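Local coordinates for protein tylactone synthase starter module and modules 1 & 2 (Streptomyces fradiae, PDB 2Z5L) that probably reduces a beta-keto group of the growing polyketide chain stereospecifically with NADPH, as the first ketoreductase of the tylosin synthase, at residues L52-T57 against V110-L115; W143-R148 against G182-P187; E285-T290 against H310-V315; D325-L330 against E371-L376. All coordinates share one frame; numbering follows the deposited sequence.

Contact 1 of 4, residues L52-T57 against V110-L115; sequences LVAPPT and VSLLGL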
loop_
_atom_site.group_PDB
_atom_site.type_symbol
_atom_site.label_atom_id
_atom_site.label_comp_id
_atom_site.label_asym_id
_atom_site.label_seq_id
_atom_site.Cartn_x
_atom_site.Cartn_y
_atom_site.Cartn_z
ATOM N N LEU A 52 13.064 -22.534 -5.759
ATOM C CA LEU A 52 11.703 -22.334 -5.279
ATOM C C LEU A 52 11.714 -22.369 -3.762
ATOM O O LEU A 52 12.023 -23.405 -3.179
ATOM C CB LEU A 52 10.774 -23.431 -5.776
ATOM C CG LEU A 52 10.749 -23.695 -7.274
ATOM C CD1 LEU A 52 9.763 -24.810 -7.548
ATOM C CD2 LEU A 52 10.371 -22.431 -8.036
ATOM N N VAL A 53 11.378 -21.238 -3.138
ATOM C CA VAL A 53 11.321 -21.115 -1.681
ATOM C C VAL A 53 9.858 -21.198 -1.273
ATOM O O VAL A 53 9.029 -20.437 -1.765
ATOM C CB VAL A 53 11.868 -19.759 -1.200
ATOM C CG1 VAL A 53 11.895 -19.725 0.318
ATOM C CG2 VAL A 53 13.265 -19.523 -1.772
ATOM N N ALA A 54 9.538 -22.114 -0.368
ATOM C CA ALA A 54 8.158 -22.269 0.067
ATOM C C ALA A 54 8.035 -22.694 1.526
ATOM O O ALA A 54 8.959 -23.296 2.079
ATOM C CB ALA A 54 7.465 -23.289 -0.817
ATOM N N PRO A 55 6.885 -22.394 2.163
ATOM C CA PRO A 55 6.635 -22.752 3.563
ATOM C C PRO A 55 6.613 -24.268 3.708
ATOM O O PRO A 55 6.365 -24.977 2.746
ATOM C CB PRO A 55 5.264 -22.149 3.845
ATOM C CG PRO A 55 5.173 -21.027 2.889
ATOM C CD PRO A 55 5.773 -21.594 1.631
ATOM N N PRO A 56 6.848 -24.775 4.925
ATOM C CA PRO A 56 6.862 -26.211 5.214
ATOM C C PRO A 56 5.699 -26.962 4.573
ATOM O O PRO A 56 4.554 -26.847 5.011
ATOM C CB PRO A 56 6.812 -26.249 6.736
ATOM C CG PRO A 56 7.551 -25.007 7.116
ATOM C CD PRO A 56 6.971 -23.996 6.172
ATOM N N THR A 57 6.013 -27.734 3.534
ATOM C CA THR A 57 5.018 -28.522 2.810
ATOM C C THR A 57 3.781 -27.698 2.458
ATOM O O THR A 57 2.652 -28.068 2.794
ATOM C CB THR A 57 4.581 -29.759 3.633
ATOM O OG1 THR A 57 4.024 -29.336 4.887
ATOM C CG2 THR A 57 5.767 -30.673 3.887
ATOM N N VAL A 110 12.470 -17.826 -6.586
ATOM C CA VAL A 110 11.015 -17.787 -6.743
ATOM C C VAL A 110 10.397 -18.101 -5.388
ATOM O O VAL A 110 10.414 -19.245 -4.950
ATOM C CB VAL A 110 10.536 -18.832 -7.776
ATOM C CG1 VAL A 110 9.044 -18.667 -8.034
ATOM C CG2 VAL A 110 11.317 -18.659 -9.073
ATOM N N SER A 111 9.860 -17.077 -4.731
ATOM C CA SER A 111 9.263 -17.225 -3.408
ATOM C C SER A 111 7.766 -17.518 -3.408
ATOM O O SER A 111 6.976 -16.808 -4.032
ATOM C CB SER A 111 9.507 -15.956 -2.585
ATOM O OG SER A 111 8.806 -15.995 -1.358
ATOM N N LEU A 112 7.389 -18.572 -2.697
ATOM C CA LEU A 112 5.996 -18.946 -2.574
ATOM C C LEU A 112 5.499 -18.561 -1.176
ATOM O O LEU A 112 4.370 -18.875 -0.797
ATOM C CB LEU A 112 5.833 -20.455 -2.794
ATOM C CG LEU A 112 6.180 -20.927 -4.217
ATOM C CD1 LEU A 112 6.039 -22.447 -4.323
ATOM C CD2 LEU A 112 5.262 -20.237 -5.218
ATOM N N LEU A 113 6.329 -17.858 -0.412
ATOM C CA LEU A 113 5.936 -17.469 0.937
ATOM C C LEU A 113 4.676 -16.614 0.932
ATOM O O LEU A 113 3.881 -16.670 1.869
ATOM C CB LEU A 113 7.064 -16.702 1.626
ATOM C CG LEU A 113 8.394 -17.438 1.794
ATOM C CD1 LEU A 113 9.390 -16.482 2.382
ATOM C CD2 LEU A 113 8.222 -18.681 2.688
ATOM N N GLY A 114 4.486 -15.839 -0.132
ATOM C CA GLY A 114 3.321 -14.974 -0.218
ATOM C C GLY A 114 1.990 -15.669 -0.448
ATOM O O GLY A 114 0.943 -15.025 -0.414
ATOM N N LEU A 115 2.009 -16.977 -0.686
ATOM C CA LEU A 115 0.756 -17.703 -0.909
ATOM C C LEU A 115 0.036 -17.978 0.406
ATOM O O LEU A 115 -1.108 -18.451 0.422
ATOM C CB LEU A 115 1.020 -19.014 -1.657
ATOM C CG LEU A 115 1.543 -18.826 -3.098
ATOM C CD1 LEU A 115 1.772 -20.180 -3.761
ATOM C CD2 LEU A 115 0.558 -18.017 -3.902
#
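Val-53 is the residue through which the two parallel strand ends are hydrogen-bonded, giving one bond and receiving another. Its N donates to Val-110 O at 2.9 Å, and its O accepts from Leu-112 N at 2.7 Å, the latter almost collinear with the carbonyl at a C=O...N angle of 174°. One step further along, Pro-55 has no N-H to offer, so the ladder stops there. Leu-112 O, which would be next in line, instead accepts from Leu-115 N as the chain bends into a turn. Ser-111 OG takes part in the same turn by accepting from Leu-113 N at 3.2 Å, an ST turn that suits a small hydroxyl residue where the chain begins to turn.

The apolar contacts run beside these bonds. Leu-52 and Val-110 share a face of the sheet and run alongside each other in the same direction; Leu-52 CD2 rests on Val-110 CB at 3.6 Å. This becomes possible because Leu-52 CG stands beside its own backbone N (chi1 -53°), from where the branch leans across to the valine. Ala-54 CB meets Leu-112 CB at 3.8 Å, a methyl being enough to reach the leucine at this point. Pro-55 CG, on a rigid ring, slants against Leu-113 CD2 at 3.9 Å.

Helix 60-71 covers Leu-52 and Leu-112, whereas helix 119-135 packs on Ser-111 and Leu-113. The chemistry is that of a Rossmann-like alpha/beta core: backbone groups satisfy one another, aliphatic groups pack beside them, proline withholds the next donor, and the serine hydroxyl takes up an N-H of the turn.

Contact 2 of 4, residues W143-R148 against G182-P187; sequences WALTRR and GLIDLP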
loop_
_atom_site.group_PDB
_atom_site.type_symbol
_atom_site.label_atom_id
_atom_site.label_comp_id
_atom_site.label_asym_id
_atom_site.label_seq_id
_atom_site.Cartn_x
_atom_site.Cartn_y
_atom_site.Cartn_z
ATOM N N TRP A 143 11.627 -13.078 -7.060
ATOM C CA TRP A 143 10.279 -12.925 -7.559
ATOM C C TRP A 143 9.314 -13.407 -6.488
ATOM O O TRP A 143 9.473 -14.496 -5.950
ATOM C CB TRP A 143 10.095 -13.722 -8.847
ATOM C CG TRP A 143 10.670 -13.038 -10.041
ATOM C CD1 TRP A 143 11.972 -13.028 -10.437
ATOM C CD2 TRP A 143 9.956 -12.227 -10.977
ATOM N NE1 TRP A 143 12.118 -12.258 -11.569
ATOM C CE2 TRP A 143 10.893 -11.755 -11.920
ATOM C CE3 TRP A 143 8.613 -11.854 -11.109
ATOM C CZ2 TRP A 143 10.527 -10.922 -12.988
ATOM C CZ3 TRP A 143 8.249 -11.030 -12.165
ATOM C CH2 TRP A 143 9.205 -10.573 -13.093
ATOM N N ALA A 144 8.325 -12.582 -6.163
ATOM C CA ALA A 144 7.364 -12.958 -5.151
ATOM C C ALA A 144 6.035 -13.309 -5.797
ATOM O O ALA A 144 5.412 -12.476 -6.465
ATOM C CB ALA A 144 7.181 -11.830 -4.146
ATOM N N LEU A 145 5.606 -14.550 -5.602
ATOM C CA LEU A 145 4.334 -15.001 -6.147
ATOM C C LEU A 145 3.273 -14.817 -5.080
ATOM O O LEU A 145 3.542 -14.994 -3.896
ATOM C CB LEU A 145 4.412 -16.469 -6.555
ATOM C CG LEU A 145 5.480 -16.794 -7.606
ATOM C CD1 LEU A 145 5.365 -18.265 -7.987
ATOM C CD2 LEU A 145 5.312 -15.913 -8.810
ATOM N N THR A 146 2.071 -14.445 -5.500
ATOM C CA THR A 146 0.962 -14.238 -4.574
ATOM C C THR A 146 -0.330 -14.702 -5.224
ATOM O O THR A 146 -0.335 -15.125 -6.381
ATOM C CB THR A 146 0.798 -12.755 -4.203
ATOM O OG1 THR A 146 0.330 -12.025 -5.342
ATOM C CG2 THR A 146 2.129 -12.169 -3.748
ATOM N N ARG A 147 -1.424 -14.599 -4.480
ATOM C CA ARG A 147 -2.730 -15.009 -4.973
ATOM C C ARG A 147 -3.838 -14.128 -4.405
ATOM O O ARG A 147 -3.954 -13.966 -3.186
ATOM C CB ARG A 147 -3.006 -16.450 -4.575
ATOM C CG ARG A 147 -2.838 -16.686 -3.087
ATOM C CD ARG A 147 -3.834 -17.704 -2.579
ATOM N NE ARG A 147 -5.203 -17.220 -2.721
ATOM C CZ ARG A 147 -6.278 -17.887 -2.313
ATOM N NH1 ARG A 147 -6.143 -19.073 -1.737
ATOM N NH2 ARG A 147 -7.488 -17.363 -2.480
ATOM N N ARG A 148 -4.665 -13.584 -5.293
ATOM C CA ARG A 148 -5.768 -12.725 -4.888
ATOM C C ARG A 148 -5.235 -11.453 -4.230
ATOM O O ARG A 148 -5.940 -10.784 -3.472
ATOM C CB ARG A 148 -6.713 -13.478 -3.927
ATOM C CG ARG A 148 -7.980 -14.032 -4.596
ATOM C CD ARG A 148 -8.801 -14.946 -3.679
ATOM N NE ARG A 148 -9.169 -14.316 -2.414
ATOM C CZ ARG A 148 -9.987 -13.275 -2.293
ATOM N NH1 ARG A 148 -10.248 -12.778 -1.086
ATOM N NH2 ARG A 148 -10.544 -12.735 -3.371
ATOM N N GLY A 182 10.480 -9.268 -9.438
ATOM C CA GLY A 182 9.124 -8.789 -9.621
ATOM C C GLY A 182 8.069 -9.529 -8.818
ATOM O O GLY A 182 8.371 -10.438 -8.037
ATOM N N LEU A 183 6.817 -9.126 -9.035
ATOM C CA LEU A 183 5.645 -9.704 -8.368
ATOM C C LEU A 183 4.723 -10.330 -9.416
ATOM O O LEU A 183 4.468 -9.729 -10.455
ATOM C CB LEU A 183 4.872 -8.607 -7.620
ATOM C CG LEU A 183 5.516 -7.980 -6.373
ATOM C CD1 LEU A 183 5.212 -6.487 -6.303
ATOM C CD2 LEU A 183 4.991 -8.714 -5.141
ATOM N N ILE A 184 4.227 -11.531 -9.144
ATOM C CA ILE A 184 3.335 -12.216 -10.069
ATOM C C ILE A 184 2.140 -12.769 -9.295
ATOM O O ILE A 184 2.311 -13.552 -8.360
ATOM C CB ILE A 184 4.051 -13.390 -10.752
ATOM C CG1 ILE A 184 5.282 -12.888 -11.508
ATOM C CG2 ILE A 184 3.093 -14.104 -11.689
ATOM C CD1 ILE A 184 6.190 -14.019 -12.037
ATOM N N ASP A 185 0.931 -12.376 -9.686
ATOM C CA ASP A 185 -0.274 -12.835 -8.994
ATOM C C ASP A 185 -0.916 -14.041 -9.690
ATOM O O ASP A 185 -1.370 -13.945 -10.829
ATOM C CB ASP A 185 -1.284 -11.686 -8.897
ATOM C CG ASP A 185 -2.315 -11.909 -7.816
ATOM O OD1 ASP A 185 -1.929 -12.056 -6.631
ATOM O OD2 ASP A 185 -3.516 -11.928 -8.144
ATOM N N LEU A 186 -0.959 -15.170 -8.992
ATOM C CA LEU A 186 -1.529 -16.382 -9.553
ATOM C C LEU A 186 -3.042 -16.469 -9.394
ATOM O O LEU A 186 -3.622 -15.868 -8.491
ATOM C CB LEU A 186 -0.869 -17.615 -8.926
ATOM C CG LEU A 186 0.637 -17.716 -9.158
ATOM C CD1 LEU A 186 1.135 -19.059 -8.669
ATOM C CD2 LEU A 186 0.953 -17.539 -10.641
ATOM N N PRO A 187 -3.702 -17.212 -10.299
ATOM C CA PRO A 187 -5.153 -17.419 -10.309
ATOM C C PRO A 187 -5.679 -18.043 -9.018
ATOM O O PRO A 187 -6.550 -17.478 -8.356
ATOM C CB PRO A 187 -5.354 -18.336 -11.509
ATOM C CG PRO A 187 -4.278 -17.885 -12.449
ATOM C CD PRO A 187 -3.091 -17.741 -11.535
#
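The indole of Trp-143 lies flat upon the backbone of Gly-182, whose CA sits 3.6 Å from the centroid of the six-membered ring, 18° off its normal, in a CH-pi contact. Glycine suits the place because, with no side chain, it lets a large ring rest on the main chain. Ile-184 slants across the indole, its CD1 3.4 Å from Trp-143 CE3, while Leu-145 CD2 presses tightly on Ile-184 CB at 3.4 Å. Helix 214-224 closes over Trp-143 and Ile-184; on the reverse face, compact Ala-144 meets Leu-183.

The parallel strands 140-147 and 180-186, linked through helix 160-175, form a beta-alpha-beta crossover of the Rossmann-like fold. Four backbone bonds lace these segments together, from Ala-144 N to Gly-182 O (2.8 Å) up to Leu-186 N to Thr-146 O (2.7 Å).

Toward the polar end Thr-146 and Asp-185 meet roughly perpendicular. The short threonine hydroxyl, OG1, suits this neighbouring position: set between its backbone N and carbonyl carbon (chi1 69°), it donates to the anti lone pair of Asp-185 OD1 at 2.6 Å, and Trp-166 NE1 bonds it too. The buried carboxylate takes a second bond at OD1 from Ala-149 N, while OD2 forms a salt bridge with Arg-236, which together would fix its rotation.

Contact 3 of 4, residues E285-T290 against H310-V315; sequences ERLVLT and HGCEVV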
loop_
_atom_site.group_PDB
_atom_site.type_symbol
_atom_site.label_atom_id
_atom_site.label_comp_id
_atom_site.label_asym_id
_atom_site.label_seq_id
_atom_site.Cartn_x
_atom_site.Cartn_y
_atom_site.Cartn_z
ATOM N N GLU A 285 -22.292 18.346 12.492
ATOM C CA GLU A 285 -23.100 18.547 13.687
ATOM C C GLU A 285 -22.301 18.151 14.920
ATOM O O GLU A 285 -22.483 18.704 16.004
ATOM C CB GLU A 285 -24.373 17.701 13.623
ATOM C CG GLU A 285 -25.334 18.088 12.514
ATOM C CD GLU A 285 -26.633 17.307 12.588
ATOM O OE1 GLU A 285 -27.228 17.255 13.690
ATOM O OE2 GLU A 285 -27.063 16.752 11.551
ATOM N N ARG A 286 -21.419 17.178 14.750
ATOM C CA ARG A 286 -20.593 16.728 15.848
ATOM C C ARG A 286 -19.289 16.139 15.325
ATOM O O ARG A 286 -19.270 15.374 14.357
ATOM C CB ARG A 286 -21.325 15.668 16.682
ATOM C CG ARG A 286 -20.563 15.192 17.927
ATOM C CD ARG A 286 -21.247 13.996 18.601
ATOM N NE ARG A 286 -22.638 14.273 18.962
ATOM C CZ ARG A 286 -23.541 13.328 19.209
ATOM N NH1 ARG A 286 -23.203 12.047 19.140
ATOM N NH2 ARG A 286 -24.785 13.660 19.504
ATOM N N LEU A 287 -18.197 16.510 15.973
ATOM C CA LEU A 287 -16.899 15.996 15.613
ATOM C C LEU A 287 -16.380 15.270 16.830
ATOM O O LEU A 287 -16.525 15.749 17.963
ATOM C CB LEU A 287 -15.931 17.130 15.247
ATOM C CG LEU A 287 -16.130 17.825 13.900
ATOM C CD1 LEU A 287 -15.021 18.878 13.661
ATOM C CD2 LEU A 287 -16.089 16.786 12.793
ATOM N N VAL A 288 -15.807 14.098 16.589
ATOM C CA VAL A 288 -15.216 13.279 17.635
ATOM C C VAL A 288 -13.784 13.057 17.176
ATOM O O VAL A 288 -13.557 12.397 16.169
ATOM C CB VAL A 288 -15.954 11.941 17.751
ATOM C CG1 VAL A 288 -15.202 11.008 18.659
ATOM C CG2 VAL A 288 -17.357 12.199 18.296
ATOM N N LEU A 289 -12.832 13.625 17.907
ATOM C CA LEU A 289 -11.430 13.526 17.551
ATOM C C LEU A 289 -10.665 12.616 18.488
ATOM O O LEU A 289 -10.805 12.704 19.708
ATOM C CB LEU A 289 -10.804 14.923 17.572
ATOM C CG LEU A 289 -11.619 16.026 16.900
ATOM C CD1 LEU A 289 -10.967 17.365 17.205
ATOM C CD2 LEU A 289 -11.721 15.798 15.407
ATOM N N THR A 290 -9.860 11.726 17.923
ATOM C CA THR A 290 -9.082 10.843 18.769
ATOM C C THR A 290 -7.631 11.184 18.561
ATOM O O THR A 290 -7.240 11.605 17.474
ATOM C CB THR A 290 -9.310 9.373 18.423
ATOM O OG1 THR A 290 -8.505 9.019 17.298
ATOM C CG2 THR A 290 -10.783 9.135 18.070
ATOM N N HIS A 310 -18.075 27.117 15.258
ATOM C CA HIS A 310 -18.703 26.937 13.951
ATOM C C HIS A 310 -20.105 26.404 14.146
ATOM O O HIS A 310 -20.850 26.271 13.182
ATOM C CB HIS A 310 -17.898 25.956 13.100
ATOM C CG HIS A 310 -16.641 26.540 12.540
ATOM N ND1 HIS A 310 -16.646 27.553 11.602
ATOM C CD2 HIS A 310 -15.339 26.294 12.817
ATOM C CE1 HIS A 310 -15.404 27.904 11.331
ATOM N NE2 HIS A 310 -14.590 27.156 12.056
ATOM N N GLY A 311 -20.447 26.095 15.400
ATOM C CA GLY A 311 -21.762 25.575 15.726
ATOM C C GLY A 311 -21.695 24.086 15.988
ATOM O O GLY A 311 -22.579 23.507 16.622
ATOM N N CYS A 312 -20.618 23.473 15.514
ATOM C CA CYS A 312 -20.394 22.039 15.656
ATOM C C CYS A 312 -20.049 21.603 17.089
ATOM O O CYS A 312 -19.267 22.257 17.775
ATOM C CB CYS A 312 -19.260 21.624 14.713
ATOM S SG CYS A 312 -19.036 19.859 14.633
ATOM N N GLU A 313 -20.624 20.492 17.535
ATOM C CA GLU A 313 -20.307 19.959 18.858
ATOM C C GLU A 313 -19.038 19.109 18.832
ATOM O O GLU A 313 -18.895 18.228 17.984
ATOM C CB GLU A 313 -21.479 19.136 19.401
ATOM C CG GLU A 313 -21.413 18.872 20.896
ATOM C CD GLU A 313 -22.533 17.973 21.378
ATOM O OE1 GLU A 313 -23.704 18.406 21.340
ATOM O OE2 GLU A 313 -22.243 16.832 21.797
ATOM N N VAL A 314 -18.118 19.373 19.758
ATOM C CA VAL A 314 -16.821 18.695 19.741
ATOM C C VAL A 314 -16.379 17.918 20.948
ATOM O O VAL A 314 -16.303 18.441 22.059
ATOM C CB VAL A 314 -15.684 19.700 19.477
ATOM C CG1 VAL A 314 -14.334 18.990 19.472
ATOM C CG2 VAL A 314 -15.944 20.435 18.191
ATOM N N VAL A 315 -16.004 16.674 20.704
ATOM C CA VAL A 315 -15.538 15.813 21.775
ATOM C C VAL A 315 -14.144 15.249 21.440
ATOM O O VAL A 315 -13.887 14.846 20.310
ATOM C CB VAL A 315 -16.573 14.668 21.991
ATOM C CG1 VAL A 315 -15.987 13.323 21.618
ATOM C CG2 VAL A 315 -17.078 14.693 23.425
#
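Segments 285-290 and 310-315 run parallel, the axes of their short strands 14° apart, and are joined by four backbone hydrogen bonds, from Glu-313 N to Glu-285 O (3.0 Å) at the start to Leu-289 N to Val-315 O (2.9 Å) at the far end.

On one face Arg-286 and Glu-313 extend alongside each other, their guanidinium and carboxylate planes 22° apart. The salt bridge is long, 3.8 Å between Arg-286 NE and Glu-313 OE2. OE2 stands off the plane of the guanidinium and no N-H points at it, so any attraction is probably one of charge alone, and weak; long flexible chains suit this solvent-side position. Next to them Val-315 CG1 lies 3.8 Å from Val-288 CG2 and touches Val-288 CG1 as well, and Tyr-334 touches Arg-286 and both valines.

The other face is apolar. Cys-312 SG, swung opposite its own backbone N (chi1 -172°), lodges by Leu-287 CG at 3.6 Å and also close to Arg-286 N. Helix 270-281 covers Leu-287 and Cys-312, and helix 300-308 covers Leu-289 and Val-314.

Strand 286-291, helix 300-308 and strand 313-318 make a beta-alpha-beta unit at the edge of the ketoreductase's Rossmann fold. Leu-289 touches the glycine-rich pattern of Gly-267, Gly-269 and Gly-272, consistent with the turn at which such folds receive a dinucleotide.

Contact 4 of 4, residues D325-L330 against E371-L376; sequences DALAAL and ELLHQL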
loop_
_atom_site.group_PDB
_atom_site.type_symbol
_atom_site.label_atom_id
_atom_site.label_comp_id
_atom_site.label_asym_id
_atom_site.label_seq_id
_atom_site.Cartn_x
_atom_site.Cartn_y
_atom_site.Cartn_z
ATOM N N ASP A 325 -11.165 -1.633 23.148
ATOM C CA ASP A 325 -12.043 -0.984 24.124
ATOM C C ASP A 325 -12.216 0.518 23.891
ATOM O O ASP A 325 -13.337 1.025 23.904
ATOM C CB ASP A 325 -11.491 -1.223 25.536
ATOM C CG ASP A 325 -11.835 -2.607 26.077
ATOM O OD1 ASP A 325 -12.180 -3.496 25.267
ATOM O OD2 ASP A 325 -11.749 -2.798 27.312
ATOM N N ALA A 326 -11.104 1.222 23.675
ATOM C CA ALA A 326 -11.135 2.673 23.470
ATOM C C ALA A 326 -11.941 3.104 22.240
ATOM O O ALA A 326 -12.759 4.028 22.326
ATOM C CB ALA A 326 -9.713 3.222 23.395
ATOM N N LEU A 327 -11.719 2.452 21.096
ATOM C CA LEU A 327 -12.474 2.801 19.891
ATOM C C LEU A 327 -13.922 2.338 20.006
ATOM O O LEU A 327 -14.830 3.093 19.686
ATOM C CB LEU A 327 -11.866 2.189 18.614
ATOM C CG LEU A 327 -10.713 2.906 17.886
ATOM C CD1 LEU A 327 -10.469 2.237 16.520
ATOM C CD2 LEU A 327 -11.081 4.376 17.677
ATOM N N ALA A 328 -14.142 1.093 20.420
ATOM C CA ALA A 328 -15.517 0.589 20.569
ATOM C C ALA A 328 -16.345 1.537 21.426
ATOM O O ALA A 328 -17.397 1.996 21.004
ATOM C CB ALA A 328 -15.501 -0.818 21.197
ATOM N N ALA A 329 -15.855 1.828 22.624
ATOM C CA ALA A 329 -16.526 2.736 23.541
ATOM C C ALA A 329 -16.915 4.058 22.896
ATOM O O ALA A 329 -17.949 4.641 23.214
ATOM C CB ALA A 329 -15.624 3.001 24.750
ATOM N N LEU A 330 -16.082 4.531 21.980
ATOM C CA LEU A 330 -16.311 5.808 21.313
ATOM C C LEU A 330 -17.406 5.761 20.263
ATOM O O LEU A 330 -18.236 6.663 20.184
ATOM C CB LEU A 330 -15.006 6.267 20.671
ATOM C CG LEU A 330 -14.763 7.766 20.685
ATOM C CD1 LEU A 330 -14.731 8.324 22.121
ATOM C CD2 LEU A 330 -13.422 8.046 19.998
ATOM N N GLU A 371 -8.712 -1.374 10.409
ATOM C CA GLU A 371 -9.346 -2.681 10.486
ATOM C C GLU A 371 -10.326 -2.735 11.670
ATOM O O GLU A 371 -11.375 -3.360 11.570
ATOM C CB GLU A 371 -8.270 -3.777 10.587
ATOM C CG GLU A 371 -8.792 -5.218 10.553
ATOM C CD GLU A 371 -9.482 -5.594 9.233
ATOM O OE1 GLU A 371 -8.868 -5.437 8.147
ATOM O OE2 GLU A 371 -10.640 -6.061 9.293
ATOM N N LEU A 372 -9.989 -2.070 12.774
ATOM C CA LEU A 372 -10.869 -2.037 13.936
ATOM C C LEU A 372 -12.104 -1.175 13.661
ATOM O O LEU A 372 -13.207 -1.498 14.103
ATOM C CB LEU A 372 -10.143 -1.490 15.167
ATOM C CG LEU A 372 -9.258 -2.491 15.893
ATOM C CD1 LEU A 372 -8.456 -1.789 16.953
ATOM C CD2 LEU A 372 -10.133 -3.595 16.513
ATOM N N LEU A 373 -11.912 -0.067 12.947
ATOM C CA LEU A 373 -13.024 0.809 12.614
ATOM C C LEU A 373 -13.957 0.066 11.670
ATOM O O LEU A 373 -15.175 0.258 11.692
ATOM C CB LEU A 373 -12.534 2.090 11.940
ATOM C CG LEU A 373 -11.685 3.040 12.781
ATOM C CD1 LEU A 373 -11.064 4.082 11.854
ATOM C CD2 LEU A 373 -12.523 3.708 13.858
ATOM N N HIS A 374 -13.369 -0.788 10.844
ATOM C CA HIS A 374 -14.116 -1.590 9.889
ATOM C C HIS A 374 -15.061 -2.556 10.621
ATOM O O HIS A 374 -16.207 -2.724 10.223
ATOM C CB HIS A 374 -13.135 -2.380 9.006
ATOM C CG HIS A 374 -13.775 -3.469 8.205
ATOM N ND1 HIS A 374 -14.615 -3.220 7.142
ATOM C CD2 HIS A 374 -13.671 -4.818 8.293
ATOM C CE1 HIS A 374 -14.995 -4.368 6.604
ATOM N NE2 HIS A 374 -14.435 -5.352 7.286
ATOM N N GLN A 375 -14.575 -3.156 11.704
ATOM C CA GLN A 375 -15.345 -4.125 12.480
ATOM C C GLN A 375 -16.304 -3.526 13.514
ATOM O O GLN A 375 -17.380 -4.074 13.757
ATOM C CB GLN A 375 -14.388 -5.085 13.179
ATOM C CG GLN A 375 -13.368 -5.703 12.236
ATOM C CD GLN A 375 -12.166 -6.300 12.956
ATOM O OE1 GLN A 375 -11.791 -5.854 14.047
ATOM N NE2 GLN A 375 -11.541 -7.301 12.336
ATOM N N LEU A 376 -15.908 -2.417 14.127
ATOM C CA LEU A 376 -16.739 -1.764 15.122
ATOM C C LEU A 376 -17.916 -1.022 14.479
ATOM O O LEU A 376 -18.844 -0.617 15.177
ATOM C CB LEU A 376 -15.892 -0.811 15.972
ATOM C CG LEU A 376 -14.824 -1.460 16.857
ATOM C CD1 LEU A 376 -13.946 -0.368 17.499
ATOM C CD2 LEU A 376 -15.478 -2.307 17.925
#
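Leu-376 N donates to Leu-372 O at 2.9 Å, a helical bond that sets these two leucines one turn apart on the side of helix 356-376 facing residues 325-330. Between the helix segments themselves there is no hydrogen bond, and the side-chain contact is wholly aliphatic.

Leu-376 makes contact with both of its methyls. CD1 pushes in against the backbone, tight at 3.5 Å from Leu-327 CB and 3.3 Å from Ala-328 N; CD2 lies on Ala-328 CB at 3.6 Å. Alanine fits here because its single methyl allows the forked leucine to approach the main chain. In return Leu-327, with CG turned away from the carbonyl carbon (chi1 -84°), sends CD1 over to the other helix. There it meets Leu-373 CD2 at 3.7 Å, the two side chains nearly perpendicular, and Leu-372 CB at 4.0 Å.

The axes of helix segments 325-330 and 371-376 pass 10.1 Å apart, at a signed crossing angle of -41°. Leu-373 also reaches Val-339 and His-341 of the sheet, and Leu-330 reaches Val-288 and Thr-290, so both helices lie against the strands. Such neighbouring helices packed on one face of a parallel sheet are characteristic of the three-layer alpha/beta/alpha Rossmann fold of short-chain dehydrogenases/reductases.

How the contacts relate
Contacts 1 and 2 are buried and continuous: strands 107-111 and 140-147 are neighbours, probably hydrogen-bonded between Ser-111 and both Trp-143 and Leu-145, and Leu-112 packs on Leu-145. Contact 3 lies across the chain's centre, about 45 Å from contact 2 between centres, at the edge of the ketoreductase fold. Its charged pair is long and near solvent, whereas the threonine-aspartate bond of contact 2 is short and buried. The three strand pairs depend on backbone bonding; contact 4, partly buried like contact 3, joins helices by leucine and alanine packing alone. It adjoins contact 3, whose strand 286-291 touches helix 324-333, bringing the helix layer onto the strands.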